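Local coordinates for protein tRNA-splicing ligase RtcB (Thermus thermophilus, PDB 2EPG) that probably seals broken RNA as a GTP-dependent, manganese-requiring ligase, joining 3'-phosphate or 2',3'-cyclic phosphate ends to 5'-hydroxyl ends, at residues Ala131-Arg136 and Glu320-Thr325; Glu345-Arg350 and Lys399-Ser404; Gly185-Ala190 and Phe303-Arg308; Thr62-Val67 and Tyr271-Val276; Val381-Asp386 and Tyr392-Thr397. All blocks are in the same frame, centred on the assembly; numbering follows the deposited sequence.

Interaction 1. Residues Ala131-Arg136 and Glu320-Thr325; sequences ADALYR and EKVGFT
A133 and K321 bring the two backbones nearest, with 7.0 Å between their CA atoms, where helix 127-137 lies beside the C-terminal end of helix 288-321. The buried part of the contact is small and apolar: the methyl of A133 meets one branch of V322, CB to CG1, at 3.8 Å. In V322 that branch stands beside the backbone N and anti to the carbonyl carbon (chi1 -63°), which puts it on the side of A133. Nearer the surface R136 and K321 cross at about a right angle. K321 sets CG anti to its backbone N (chi1 -158°), where it lies at the edge of the R136 guanidinium, in its plane, 3.2 Å from NH1; the bend at chi2 turns the rest of the chain across the arginine. K321 CE comes closer still to NH1, so the placing of these chain ends is doubtful. Immediately beyond, G323 at positive phi is the C-prime residue of a Schellman motif, its N bonded to E320 O at 3.0 Å; R126 NH2 donates to V322 O, and the same arginine forms a cation-pi pair with F324. R136 NH1 and K321 NZ are 4.0 Å apart with like charges, a pairing likely to be unfavourable unless solvent screens it. What favours contact between these segments is therefore probably the A133-V322 packing, an apolar seam that A133 and L134 extend onto A318 of the long helix.

Interaction 2. Residues Glu345-Arg350 and Lys399-Ser404; sequences EEHRGR and KAMEVS
H347 turns its imidazole to the selenium-containing side chain of M401 (a selenomethionine), the terminal methyl CE standing obliquely off ring carbon CE1 at 4.3 Å. Its CG is anti to the carbonyl carbon (chi1 -64°), which lets the end of the ring come nearer to M401. The ring's rotation is set from the strand itself, because NE2 gives a nearly straight hydrogen bond (165°) to E345 OE1 at 2.8 Å. The carboxylate receives it on its anti lone pair, almost in the ring plane, while its other oxygen is salt-bridged to R356. F405 adds an edge-to-face ring contact. H347 to R350 form a type I' beta turn, the tight connection of a beta hairpin between strands 332-347 and 350-357, and helix 398-403 packs against this hairpin end. Two waters link the hairpin end to backbone carbonyls of the helix. One takes a weak bond from H347 ND1 and donates to M401 O at 3.0 Å. The second lies in the plane of the R348 guanidinium, accepting from R348 NE at 2.9 Å and donating to E402 O. The arginine's NH2 is held by E68 O.

Interaction 3. Residues Gly185-Ala190 and Phe303-Arg308; sequences GRLPWA and FAFANR
F305 lays one face of its ring against G185, whose CA sits 3.6 Å from the ring centroid and 20° off the normal, a CH-pi contact. The phenylalanine reaches this place with CG beside its backbone N and anti to the carbonyl carbon (chi1 -84°), which swings the ring from helix 288-321 over the loop. Contact is tight at one rim, where CD1 of F305 comes within 3.3 Å of the carbonyl carbon of G185. Positive phi at G185 by itself favours glycine. L187 arrives differently: its CD1 lies in the ring plane and meets the edge of F305 at CE1, 3.6 Å away, the two side chains crossing at about a right angle. Its first torsion (chi1 -98°) departs from the usual staggered values, with the branched end also packed on A298, A301 and N302 of the same helix. I181, N108 and D336 also touch F305. Replacing F305 by an alanine would take the CH-pi partner from G185 and is likely to open a gap beside L187 CD1. The contact joins the loop between helices 164-169 and 197-203 to the long helix, and the side chain of F305 lies about 10 Å from that of H339, predicted to bind GMP and manganese. Between these two segments the contact is apolar packing and CH-pi, so the fit probably depends on shape: a face for glycine, an edge for leucine.

Interaction 4. Residues Thr62-Val67 and Tyr271-Val276; sequences TLPGIV and YGIELV
T62 begins the contact, its OG1 lying 4.3 Å from CG1 of V276 and taking a hydrogen bond from a water at 2.8 Å. That water also donates to E274 O and accepts from V276 N, so three polar groups of the two loops share it. The T62 hydroxyl has a further partner in N59 O. The carbonyl of T62 reaches E274 O as well, through a second water that donates to both oxygens, and R31 NE also bonds to T62 O. L63 follows with CD2 against CD2 of L275 at 4.2 Å, methyl beside methyl; its CG stands beside the backbone N (chi1 -63°), while the isobutyl end also packs on F90 and V97. P64 then touches I273 CG2 with its CD and CG, CD at 4.1 Å, the side chains roughly perpendicular. V97 touches both. L63 to I66 form a type II turn, with G65 at positive phi, that carries the chain away after P64. The contact thus joins the loop before strand 70-73 to the one following helix 268-271, away from the predicted GMP and manganese sites. Loose methyl packing is complemented by bridging waters, which satisfy the backbone of E274 and V276 where the two chains do not bond directly.

Interaction 5. Residues Val381-Asp386 and Tyr392-Thr397; sequences VLVPGD and YVLAGT
V381 and L394 meet closely, CB to CB at 3.8 Å, on the densely packed face of the pair. The same face carries V383, whose CG2 lies 3.8 Å from L394 CD1, the two side chains crossing at a slant. V383 sets CG1 anti to its backbone N (chi1 178°), which leaves CG2 beside the N and turned to L394, and Y392 and L394 are covered by helix 462-470. The strands form an antiparallel beta hairpin, 380-383 with 391-395, and V381-L394 and V383-Y392 are its hydrogen-bonded pairs. L394 N to V381 O is short and nearly linear, 2.8 Å and 174°, in the carbonyl plane; the return bond, V381 N to L394 O, rises well above the carbonyl plane. On the other face L382 and V393, a non-hydrogen-bonded pair, only just touch, CD2 to CG2 at 4.5 Å, and L113 of strand 110-119 packs against both. L382 O also receives a hydrogen bond from H339 NE2. Past V383 the chain parts from its partner strand and runs from buried P384 to the partly exposed G385 and D386, residues predicted to bind GMP.

Interactions 1 and 3 share helix 288-321, gripping its C-terminal end and its middle with centres 27 Å apart, and interaction 3 lies within the chain span closed by interaction 1. Interaction 4 crosses both along the sequence and sits on the far side of the chain's centre from interaction 1, with centres about 51 Å apart. It touches interaction 2 where R348 NH2 packs on V67 CG1, 3.5 Å apart. Interaction 5 lies between the two segments of interaction 2, its strand 391-395 leading straight to helix 398-403. Interaction 5 includes predicted GMP-binding residues and interaction 3, about 8 Å from it at their nearest atoms, lies close to the site, whereas interactions 2 and 4 tie together peripheral parts of the same RtcB family fold.

Interaction 1. Residues Ala131-Arg136 and Glu320-Thr325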
# COMPACT_ATOMS: atom_id res chain seq x y z
N ALA A 131 19.38 13.77 9.59
CA ALA A 131 19.64 12.36 9.34
C ALA A 131 19.95 11.67 10.67
O ALA A 131 19.36 10.64 11.01
CB ALA A 131 20.81 12.21 8.36
N ASP A 132 20.87 12.25 11.44
CA ASP A 132 21.25 11.70 12.74
C ASP A 132 20.08 11.64 13.71
O ASP A 132 19.93 10.68 14.46
CB ASP A 132 22.37 12.54 13.38
CG ASP A 132 23.65 12.51 12.57
OD1 ASP A 132 24.47 13.43 12.76
OD2 ASP A 132 23.85 11.57 11.77
N ALA A 133 19.25 12.68 13.71
CA ALA A 133 18.11 12.70 14.61
C ALA A 133 17.09 11.64 14.20
O ALA A 133 16.48 10.99 15.05
CB ALA A 133 17.47 14.09 14.63
N LEU A 134 16.91 11.44 12.89
CA LEU A 134 15.95 10.45 12.40
C LEU A 134 16.40 9.02 12.74
O LEU A 134 15.58 8.18 13.14
CB LEU A 134 15.76 10.59 10.87
CG LEU A 134 14.87 11.77 10.46
CD1 LEU A 134 14.90 11.97 8.96
CD2 LEU A 134 13.44 11.52 10.94
N TYR A 135 17.69 8.76 12.57
CA TYR A 135 18.25 7.45 12.86
C TYR A 135 18.17 7.13 14.35
O TYR A 135 18.04 5.98 14.75
CB TYR A 135 19.72 7.38 12.42
CG TYR A 135 20.32 6.04 12.72
CD1 TYR A 135 19.90 4.90 12.02
CD2 TYR A 135 21.24 5.87 13.76
CE1 TYR A 135 20.37 3.63 12.35
CE2 TYR A 135 21.71 4.60 14.10
CZ TYR A 135 21.27 3.49 13.39
OH TYR A 135 21.70 2.22 13.73
N ARG A 136 18.23 8.17 15.17
CA ARG A 136 18.18 8.02 16.62
C ARG A 136 16.75 7.94 17.17
O ARG A 136 16.46 7.12 18.04
CB ARG A 136 18.91 9.19 17.27
CG ARG A 136 19.19 9.03 18.75
CD ARG A 136 19.81 10.31 19.31
NE ARG A 136 18.83 11.39 19.39
CZ ARG A 136 18.95 12.57 18.77
NH1 ARG A 136 18.00 13.49 18.91
NH2 ARG A 136 20.02 12.84 18.01
N GLU A 320 12.00 18.74 14.98
CA GLU A 320 12.04 19.67 16.09
C GLU A 320 13.37 19.60 16.87
O GLU A 320 13.92 20.61 17.27
CB GLU A 320 10.86 19.40 17.02
CG GLU A 320 9.54 19.83 16.42
CD GLU A 320 8.36 19.10 17.01
OE1 GLU A 320 8.52 18.48 18.08
OE2 GLU A 320 7.27 19.15 16.39
N LYS A 321 13.89 18.39 17.05
CA LYS A 321 15.15 18.19 17.76
C LYS A 321 16.29 18.97 17.10
O LYS A 321 17.20 19.45 17.77
CB LYS A 321 15.48 16.69 17.82
CG LYS A 321 16.43 16.27 18.93
CD LYS A 321 17.85 16.67 18.62
CE LYS A 321 18.81 16.25 19.72
NZ LYS A 321 20.20 16.73 19.45
N VAL A 322 16.24 19.11 15.77
CA VAL A 322 17.30 19.82 15.07
C VAL A 322 17.01 21.30 14.82
O VAL A 322 17.72 21.95 14.05
CB VAL A 322 17.65 19.17 13.73
CG1 VAL A 322 18.19 17.75 13.96
CG2 VAL A 322 16.42 19.15 12.83
N GLY A 323 15.96 21.82 15.45
CA GLY A 323 15.67 23.24 15.30
C GLY A 323 14.43 23.71 14.58
O GLY A 323 14.10 24.89 14.65
N PHE A 324 13.73 22.82 13.87
CA PHE A 324 12.53 23.24 13.17
C PHE A 324 11.35 23.10 14.11
O PHE A 324 10.97 21.98 14.48
CB PHE A 324 12.29 22.39 11.92
CG PHE A 324 13.36 22.52 10.88
CD1 PHE A 324 14.32 21.54 10.73
CD2 PHE A 324 13.40 23.63 10.05
CE1 PHE A 324 15.31 21.65 9.76
CE2 PHE A 324 14.39 23.76 9.08
CZ PHE A 324 15.35 22.77 8.93
N THR A 325 10.75 24.23 14.49
CA THR A 325 9.60 24.22 15.39
C THR A 325 8.38 23.67 14.65
O THR A 325 8.37 23.58 13.43
CB THR A 325 9.25 25.64 15.87
OG1 THR A 325 8.91 26.45 14.74
CG2 THR A 325 10.43 26.27 16.61

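Interaction 2. Residues Glu345-Arg350 and Lys399-Ser404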
# COMPACT_ATOMS: atom_id res chain seq x y z
N GLU A 345 -15.73 -3.13 -0.40
CA GLU A 345 -16.03 -1.86 -1.05
C GLU A 345 -17.26 -1.97 -1.94
O GLU A 345 -17.69 -3.07 -2.29
CB GLU A 345 -14.82 -1.42 -1.89
CG GLU A 345 -13.54 -1.20 -1.10
CD GLU A 345 -12.34 -0.87 -1.98
OE1 GLU A 345 -12.46 -0.91 -3.24
OE2 GLU A 345 -11.27 -0.58 -1.40
N GLU A 346 -17.83 -0.82 -2.29
CA GLU A 346 -19.00 -0.75 -3.17
C GLU A 346 -18.52 -0.59 -4.60
O GLU A 346 -17.86 0.40 -4.92
CB GLU A 346 -19.87 0.45 -2.83
CG GLU A 346 -20.54 0.39 -1.47
CD GLU A 346 -21.56 -0.73 -1.37
OE1 GLU A 346 -21.49 -1.50 -0.39
OE2 GLU A 346 -22.43 -0.82 -2.28
N HIS A 347 -18.86 -1.57 -5.44
CA HIS A 347 -18.52 -1.58 -6.87
C HIS A 347 -19.68 -2.28 -7.57
O HIS A 347 -20.17 -3.30 -7.10
CB HIS A 347 -17.23 -2.37 -7.13
CG HIS A 347 -16.01 -1.77 -6.51
ND1 HIS A 347 -15.39 -0.64 -7.01
CD2 HIS A 347 -15.28 -2.15 -5.43
CE1 HIS A 347 -14.34 -0.36 -6.26
NE2 HIS A 347 -14.25 -1.26 -5.30
N ARG A 348 -20.12 -1.70 -8.69
CA ARG A 348 -21.23 -2.24 -9.48
C ARG A 348 -22.50 -2.33 -8.63
O ARG A 348 -23.27 -3.28 -8.74
CB ARG A 348 -20.86 -3.62 -10.01
CG ARG A 348 -19.44 -3.71 -10.55
CD ARG A 348 -19.41 -3.85 -12.05
NE ARG A 348 -18.05 -3.76 -12.58
CZ ARG A 348 -17.34 -4.80 -12.99
NH1 ARG A 348 -16.12 -4.61 -13.45
NH2 ARG A 348 -17.86 -6.02 -12.94
N GLY A 349 -22.68 -1.33 -7.77
CA GLY A 349 -23.84 -1.30 -6.89
C GLY A 349 -23.88 -2.40 -5.85
O GLY A 349 -24.92 -2.60 -5.22
N ARG A 350 -22.79 -3.13 -5.65
CA ARG A 350 -22.78 -4.21 -4.66
C ARG A 350 -21.57 -4.15 -3.72
O ARG A 350 -20.59 -3.46 -3.99
CB ARG A 350 -22.77 -5.58 -5.35
CG ARG A 350 -24.06 -5.93 -6.07
CD ARG A 350 -23.97 -7.28 -6.80
NE ARG A 350 -23.08 -7.24 -7.96
CZ ARG A 350 -23.30 -6.52 -9.06
NH1 ARG A 350 -22.43 -6.56 -10.06
NH2 ARG A 350 -24.39 -5.77 -9.18
N LYS A 399 -12.26 7.07 -14.31
CA LYS A 399 -12.15 5.90 -15.19
C LYS A 399 -11.77 4.65 -14.41
O LYS A 399 -12.27 3.55 -14.69
CB LYS A 399 -11.10 6.14 -16.28
CG LYS A 399 -10.91 4.93 -17.18
CD LYS A 399 -10.00 5.23 -18.35
CE LYS A 399 -9.99 4.08 -19.33
NZ LYS A 399 -9.10 4.37 -20.50
N ALA A 400 -10.89 4.82 -13.43
CA ALA A 400 -10.46 3.71 -12.57
C ALA A 400 -11.67 3.14 -11.83
O ALA A 400 -11.75 1.94 -11.61
CB ALA A 400 -9.40 4.21 -11.54
N MSE A 401 -12.60 4.00 -11.44
CA MSE A 401 -13.79 3.52 -10.74
C MSE A 401 -14.54 2.54 -11.66
O MSE A 401 -15.13 1.57 -11.19
CB MSE A 401 -14.75 4.66 -10.38
CG MSE A 401 -14.27 5.64 -9.31
SE MSE A 401 -13.66 4.90 -7.56
CE MSE A 401 -15.21 3.82 -7.05
N GLU A 402 -14.51 2.81 -12.96
CA GLU A 402 -15.19 1.94 -13.92
C GLU A 402 -14.39 0.69 -14.30
O GLU A 402 -14.92 -0.43 -14.30
CB GLU A 402 -15.49 2.72 -15.20
CG GLU A 402 -16.53 3.82 -15.08
CD GLU A 402 -17.95 3.29 -15.05
OE1 GLU A 402 -18.13 2.05 -15.09
OE2 GLU A 402 -18.88 4.13 -14.99
N VAL A 403 -13.11 0.88 -14.62
CA VAL A 403 -12.31 -0.23 -15.12
C VAL A 403 -11.34 -1.00 -14.24
O VAL A 403 -10.81 -2.01 -14.69
CB VAL A 403 -11.51 0.21 -16.38
CG1 VAL A 403 -12.45 0.96 -17.35
CG2 VAL A 403 -10.31 1.09 -15.99
N SER A 404 -11.09 -0.55 -13.01
CA SER A 404 -10.13 -1.28 -12.18
C SER A 404 -10.57 -1.39 -10.74
O SER A 404 -9.74 -1.52 -9.85
CB SER A 404 -8.75 -0.59 -12.24
OG SER A 404 -8.79 0.73 -11.70
O HOH W 1 -16.06 -1.08 -10.09
O HOH W 2 -17.15 -1.13 -13.25

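Interaction 3. Residues Gly185-Ala190 and Phe303-Arg308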
# COMPACT_ATOMS: atom_id res chain seq x y z
N GLY A 185 -7.45 5.01 8.87
CA GLY A 185 -6.52 4.16 9.59
C GLY A 185 -7.16 3.07 10.43
O GLY A 185 -6.56 2.64 11.41
N ARG A 186 -8.35 2.63 10.04
CA ARG A 186 -9.07 1.59 10.79
C ARG A 186 -9.92 0.71 9.92
O ARG A 186 -10.89 1.19 9.33
CB ARG A 186 -10.00 2.24 11.83
CG ARG A 186 -10.84 1.26 12.66
CD ARG A 186 -11.78 2.03 13.60
NE ARG A 186 -12.55 1.18 14.52
CZ ARG A 186 -13.69 0.56 14.22
NH1 ARG A 186 -14.31 -0.18 15.14
NH2 ARG A 186 -14.23 0.69 13.01
N LEU A 187 -9.58 -0.57 9.81
CA LEU A 187 -10.44 -1.47 9.05
C LEU A 187 -11.48 -1.85 10.10
O LEU A 187 -11.13 -2.16 11.24
CB LEU A 187 -9.69 -2.70 8.54
CG LEU A 187 -9.25 -2.52 7.08
CD1 LEU A 187 -8.25 -1.38 6.99
CD2 LEU A 187 -8.65 -3.81 6.55
N PRO A 188 -12.77 -1.81 9.74
CA PRO A 188 -13.87 -2.13 10.65
C PRO A 188 -14.02 -3.53 11.23
O PRO A 188 -14.66 -3.68 12.26
CB PRO A 188 -15.10 -1.73 9.85
CG PRO A 188 -14.67 -2.05 8.43
CD PRO A 188 -13.28 -1.46 8.40
N TRP A 189 -13.45 -4.55 10.61
CA TRP A 189 -13.67 -5.88 11.15
C TRP A 189 -12.62 -6.48 12.09
O TRP A 189 -12.79 -7.59 12.60
CB TRP A 189 -13.95 -6.84 9.99
CG TRP A 189 -15.22 -6.51 9.24
CD1 TRP A 189 -15.48 -6.76 7.93
CD2 TRP A 189 -16.40 -5.88 9.78
NE1 TRP A 189 -16.75 -6.33 7.60
CE2 TRP A 189 -17.33 -5.78 8.72
CE3 TRP A 189 -16.76 -5.39 11.04
CZ2 TRP A 189 -18.60 -5.21 8.89
CZ3 TRP A 189 -18.02 -4.83 11.21
CH2 TRP A 189 -18.92 -4.74 10.14
N ALA A 190 -11.55 -5.73 12.37
CA ALA A 190 -10.50 -6.23 13.24
C ALA A 190 -11.01 -6.91 14.51
O ALA A 190 -11.94 -6.43 15.14
CB ALA A 190 -9.55 -5.11 13.61
N PHE A 303 -2.71 -2.46 12.84
CA PHE A 303 -1.42 -2.40 13.49
C PHE A 303 -0.46 -1.66 12.57
O PHE A 303 0.30 -0.79 13.00
CB PHE A 303 -0.90 -3.82 13.78
CG PHE A 303 0.46 -3.83 14.44
CD1 PHE A 303 0.61 -3.38 15.74
CD2 PHE A 303 1.57 -4.28 13.75
CE1 PHE A 303 1.87 -3.38 16.35
CE2 PHE A 303 2.83 -4.28 14.35
CZ PHE A 303 2.97 -3.83 15.65
N ALA A 304 -0.51 -2.00 11.28
CA ALA A 304 0.36 -1.34 10.31
C ALA A 304 0.01 0.15 10.25
O ALA A 304 0.89 1.00 10.17
CB ALA A 304 0.22 -1.99 8.91
N PHE A 305 -1.28 0.48 10.28
CA PHE A 305 -1.65 1.89 10.25
C PHE A 305 -1.04 2.62 11.46
O PHE A 305 -0.51 3.71 11.33
CB PHE A 305 -3.18 2.05 10.27
CG PHE A 305 -3.84 1.94 8.91
CD1 PHE A 305 -4.99 1.18 8.75
CD2 PHE A 305 -3.32 2.62 7.81
CE1 PHE A 305 -5.62 1.09 7.51
CE2 PHE A 305 -3.93 2.53 6.57
CZ PHE A 305 -5.09 1.76 6.42
N ALA A 306 -1.11 1.99 12.63
CA ALA A 306 -0.59 2.58 13.87
C ALA A 306 0.90 2.72 13.83
O ALA A 306 1.47 3.69 14.34
CB ALA A 306 -1.00 1.73 15.07
N ASN A 307 1.55 1.73 13.24
CA ASN A 307 3.00 1.74 13.13
C ASN A 307 3.47 2.96 12.33
O ASN A 307 4.45 3.62 12.71
CB ASN A 307 3.48 0.46 12.45
CG ASN A 307 4.99 0.35 12.43
OD1 ASN A 307 5.64 0.62 13.43
ND2 ASN A 307 5.55 -0.06 11.30
N ARG A 308 2.80 3.25 11.22
CA ARG A 308 3.19 4.40 10.41
C ARG A 308 2.85 5.69 11.16
O ARG A 308 3.60 6.67 11.10
CB ARG A 308 2.49 4.35 9.04
CG ARG A 308 3.01 3.23 8.13
CD ARG A 308 2.64 3.42 6.65
NE ARG A 308 1.21 3.24 6.37
CZ ARG A 308 0.65 2.08 6.02
NH1 ARG A 308 -0.64 2.03 5.77
NH2 ARG A 308 1.38 0.98 5.92

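Interaction 4. Residues Thr62-Val67 and Tyr271-Val276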
# COMPACT_ATOMS: atom_id res chain seq x y z
N THR A 62 -9.88 -18.31 -11.89
CA THR A 62 -10.55 -19.60 -11.73
C THR A 62 -11.27 -19.69 -10.37
O THR A 62 -12.06 -20.60 -10.15
CB THR A 62 -9.57 -20.79 -11.78
OG1 THR A 62 -8.69 -20.72 -10.64
CG2 THR A 62 -8.74 -20.77 -13.06
N LEU A 63 -11.00 -18.75 -9.47
CA LEU A 63 -11.61 -18.77 -8.13
C LEU A 63 -13.10 -18.42 -8.07
O LEU A 63 -13.58 -17.55 -8.80
CB LEU A 63 -10.80 -17.87 -7.20
CG LEU A 63 -9.37 -18.40 -7.04
CD1 LEU A 63 -8.51 -17.45 -6.23
CD2 LEU A 63 -9.43 -19.76 -6.36
N PRO A 64 -13.85 -19.10 -7.20
CA PRO A 64 -15.30 -18.92 -7.00
C PRO A 64 -15.74 -17.51 -6.63
O PRO A 64 -15.12 -16.86 -5.79
CB PRO A 64 -15.64 -19.93 -5.89
CG PRO A 64 -14.52 -20.91 -5.93
CD PRO A 64 -13.33 -20.04 -6.19
N GLY A 65 -16.83 -17.06 -7.25
CA GLY A 65 -17.36 -15.74 -6.95
C GLY A 65 -16.50 -14.57 -7.40
O GLY A 65 -16.72 -13.44 -6.97
N ILE A 66 -15.51 -14.82 -8.26
CA ILE A 66 -14.70 -13.70 -8.69
C ILE A 66 -15.56 -12.79 -9.57
O ILE A 66 -16.41 -13.27 -10.30
CB ILE A 66 -13.46 -14.14 -9.48
CG1 ILE A 66 -12.65 -12.91 -9.88
CG2 ILE A 66 -13.87 -14.97 -10.71
CD1 ILE A 66 -11.21 -13.19 -10.06
N VAL A 67 -15.34 -11.49 -9.47
CA VAL A 67 -16.08 -10.51 -10.26
C VAL A 67 -15.21 -10.13 -11.46
O VAL A 67 -14.02 -9.86 -11.32
CB VAL A 67 -16.40 -9.25 -9.40
CG1 VAL A 67 -17.17 -8.20 -10.23
CG2 VAL A 67 -17.22 -9.65 -8.16
N TYR A 271 -15.10 -27.30 1.66
CA TYR A 271 -15.72 -26.32 0.78
C TYR A 271 -15.74 -26.61 -0.71
O TYR A 271 -16.45 -25.93 -1.46
CB TYR A 271 -15.11 -24.95 1.05
CG TYR A 271 -15.24 -24.57 2.50
CD1 TYR A 271 -14.13 -24.21 3.27
CD2 TYR A 271 -16.48 -24.67 3.14
CE1 TYR A 271 -14.25 -23.95 4.63
CE2 TYR A 271 -16.61 -24.41 4.50
CZ TYR A 271 -15.50 -24.06 5.24
OH TYR A 271 -15.65 -23.83 6.60
N GLY A 272 -14.97 -27.60 -1.14
CA GLY A 272 -14.95 -27.94 -2.56
C GLY A 272 -14.37 -26.88 -3.48
O GLY A 272 -14.79 -26.75 -4.63
N ILE A 273 -13.41 -26.11 -2.98
CA ILE A 273 -12.77 -25.06 -3.77
C ILE A 273 -11.56 -25.67 -4.48
O ILE A 273 -10.58 -26.05 -3.84
CB ILE A 273 -12.31 -23.90 -2.88
CG1 ILE A 273 -13.51 -23.29 -2.14
CG2 ILE A 273 -11.62 -22.83 -3.72
CD1 ILE A 273 -13.12 -22.33 -1.02
N GLU A 274 -11.64 -25.77 -5.81
CA GLU A 274 -10.54 -26.33 -6.59
C GLU A 274 -9.44 -25.30 -6.82
O GLU A 274 -9.68 -24.22 -7.36
CB GLU A 274 -11.08 -26.83 -7.94
CG GLU A 274 -9.99 -27.26 -8.91
CD GLU A 274 -10.57 -27.80 -10.21
OE1 GLU A 274 -11.31 -28.82 -10.16
OE2 GLU A 274 -10.29 -27.21 -11.28
N LEU A 275 -8.22 -25.65 -6.42
CA LEU A 275 -7.06 -24.77 -6.56
C LEU A 275 -6.06 -25.30 -7.59
O LEU A 275 -5.41 -26.31 -7.36
CB LEU A 275 -6.35 -24.64 -5.21
CG LEU A 275 -7.21 -24.28 -4.00
CD1 LEU A 275 -6.40 -24.46 -2.72
CD2 LEU A 275 -7.73 -22.85 -4.12
N VAL A 276 -5.92 -24.60 -8.72
CA VAL A 276 -4.97 -25.02 -9.76
C VAL A 276 -3.54 -24.84 -9.25
O VAL A 276 -2.60 -25.43 -9.77
CB VAL A 276 -5.15 -24.21 -11.06
CG1 VAL A 276 -6.56 -24.37 -11.60
CG2 VAL A 276 -4.84 -22.75 -10.81
O HOH W 3 -8.11 -22.93 -9.02
O HOH W 4 -11.85 -22.68 -8.35

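Interaction 5. Residues Val381-Asp386 and Tyr392-Thr397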
# COMPACT_ATOMS: atom_id res chain seq x y z
N VAL A 381 -2.39 9.01 -4.65
CA VAL A 381 -1.87 7.66 -4.83
C VAL A 381 -0.38 7.85 -4.68
O VAL A 381 0.25 8.59 -5.44
CB VAL A 381 -2.17 7.11 -6.24
CG1 VAL A 381 -1.44 5.77 -6.45
CG2 VAL A 381 -3.67 6.91 -6.41
N LEU A 382 0.19 7.19 -3.68
CA LEU A 382 1.61 7.32 -3.37
C LEU A 382 2.37 6.17 -3.98
O LEU A 382 2.15 5.00 -3.64
CB LEU A 382 1.79 7.35 -1.84
CG LEU A 382 0.84 8.33 -1.13
CD1 LEU A 382 1.01 8.28 0.39
CD2 LEU A 382 1.10 9.74 -1.67
N VAL A 383 3.27 6.50 -4.90
CA VAL A 383 4.05 5.50 -5.60
C VAL A 383 5.52 5.66 -5.24
O VAL A 383 6.25 6.46 -5.84
CB VAL A 383 3.86 5.64 -7.13
CG1 VAL A 383 4.72 4.64 -7.88
CG2 VAL A 383 2.40 5.41 -7.48
N PRO A 384 5.98 4.91 -4.24
CA PRO A 384 7.38 5.01 -3.83
C PRO A 384 8.25 4.26 -4.85
O PRO A 384 7.82 3.28 -5.45
CB PRO A 384 7.38 4.33 -2.47
CG PRO A 384 6.43 3.18 -2.71
CD PRO A 384 5.30 3.83 -3.49
N GLY A 385 9.46 4.75 -5.07
CA GLY A 385 10.35 4.04 -5.98
C GLY A 385 11.20 3.19 -5.06
O GLY A 385 10.82 2.94 -3.92
N ASP A 386 12.34 2.72 -5.54
CA ASP A 386 13.21 1.96 -4.66
C ASP A 386 13.89 3.02 -3.82
O ASP A 386 13.72 4.21 -4.07
CB ASP A 386 14.24 1.18 -5.46
CG ASP A 386 13.61 0.36 -6.56
OD1 ASP A 386 13.03 0.98 -7.48
OD2 ASP A 386 13.68 -0.89 -6.49
N TYR A 392 6.51 9.09 -6.76
CA TYR A 392 5.53 9.90 -7.48
C TYR A 392 4.24 10.01 -6.68
O TYR A 392 3.94 9.18 -5.82
CB TYR A 392 5.21 9.30 -8.86
CG TYR A 392 6.40 9.17 -9.81
CD1 TYR A 392 7.35 8.15 -9.65
CD2 TYR A 392 6.59 10.08 -10.84
CE1 TYR A 392 8.45 8.05 -10.50
CE2 TYR A 392 7.70 9.98 -11.69
CZ TYR A 392 8.61 8.97 -11.51
OH TYR A 392 9.70 8.89 -12.35
N VAL A 393 3.49 11.07 -6.94
CA VAL A 393 2.20 11.27 -6.31
C VAL A 393 1.25 11.35 -7.51
O VAL A 393 1.45 12.17 -8.42
CB VAL A 393 2.13 12.60 -5.53
CG1 VAL A 393 0.72 12.77 -4.97
CG2 VAL A 393 3.17 12.60 -4.39
N LEU A 394 0.25 10.47 -7.53
CA LEU A 394 -0.74 10.45 -8.59
C LEU A 394 -2.06 10.79 -7.92
O LEU A 394 -2.10 11.02 -6.72
CB LEU A 394 -0.83 9.06 -9.23
CG LEU A 394 0.51 8.39 -9.58
CD1 LEU A 394 0.26 6.98 -10.15
CD2 LEU A 394 1.28 9.23 -10.58
N ALA A 395 -3.13 10.84 -8.71
CA ALA A 395 -4.46 11.09 -8.17
C ALA A 395 -5.38 10.04 -8.79
O ALA A 395 -5.20 9.67 -9.96
CB ALA A 395 -4.94 12.50 -8.51
N GLY A 396 -6.35 9.55 -8.01
CA GLY A 396 -7.28 8.55 -8.50
C GLY A 396 -8.22 9.13 -9.55
O GLY A 396 -8.49 10.33 -9.55
N THR A 397 -8.73 8.30 -10.44
CA THR A 397 -9.59 8.81 -11.50
C THR A 397 -10.95 8.17 -11.56
O THR A 397 -11.18 7.11 -10.98
CB THR A 397 -8.95 8.60 -12.87
OG1 THR A 397 -8.94 7.21 -13.17
CG2 THR A 397 -7.51 9.13 -12.86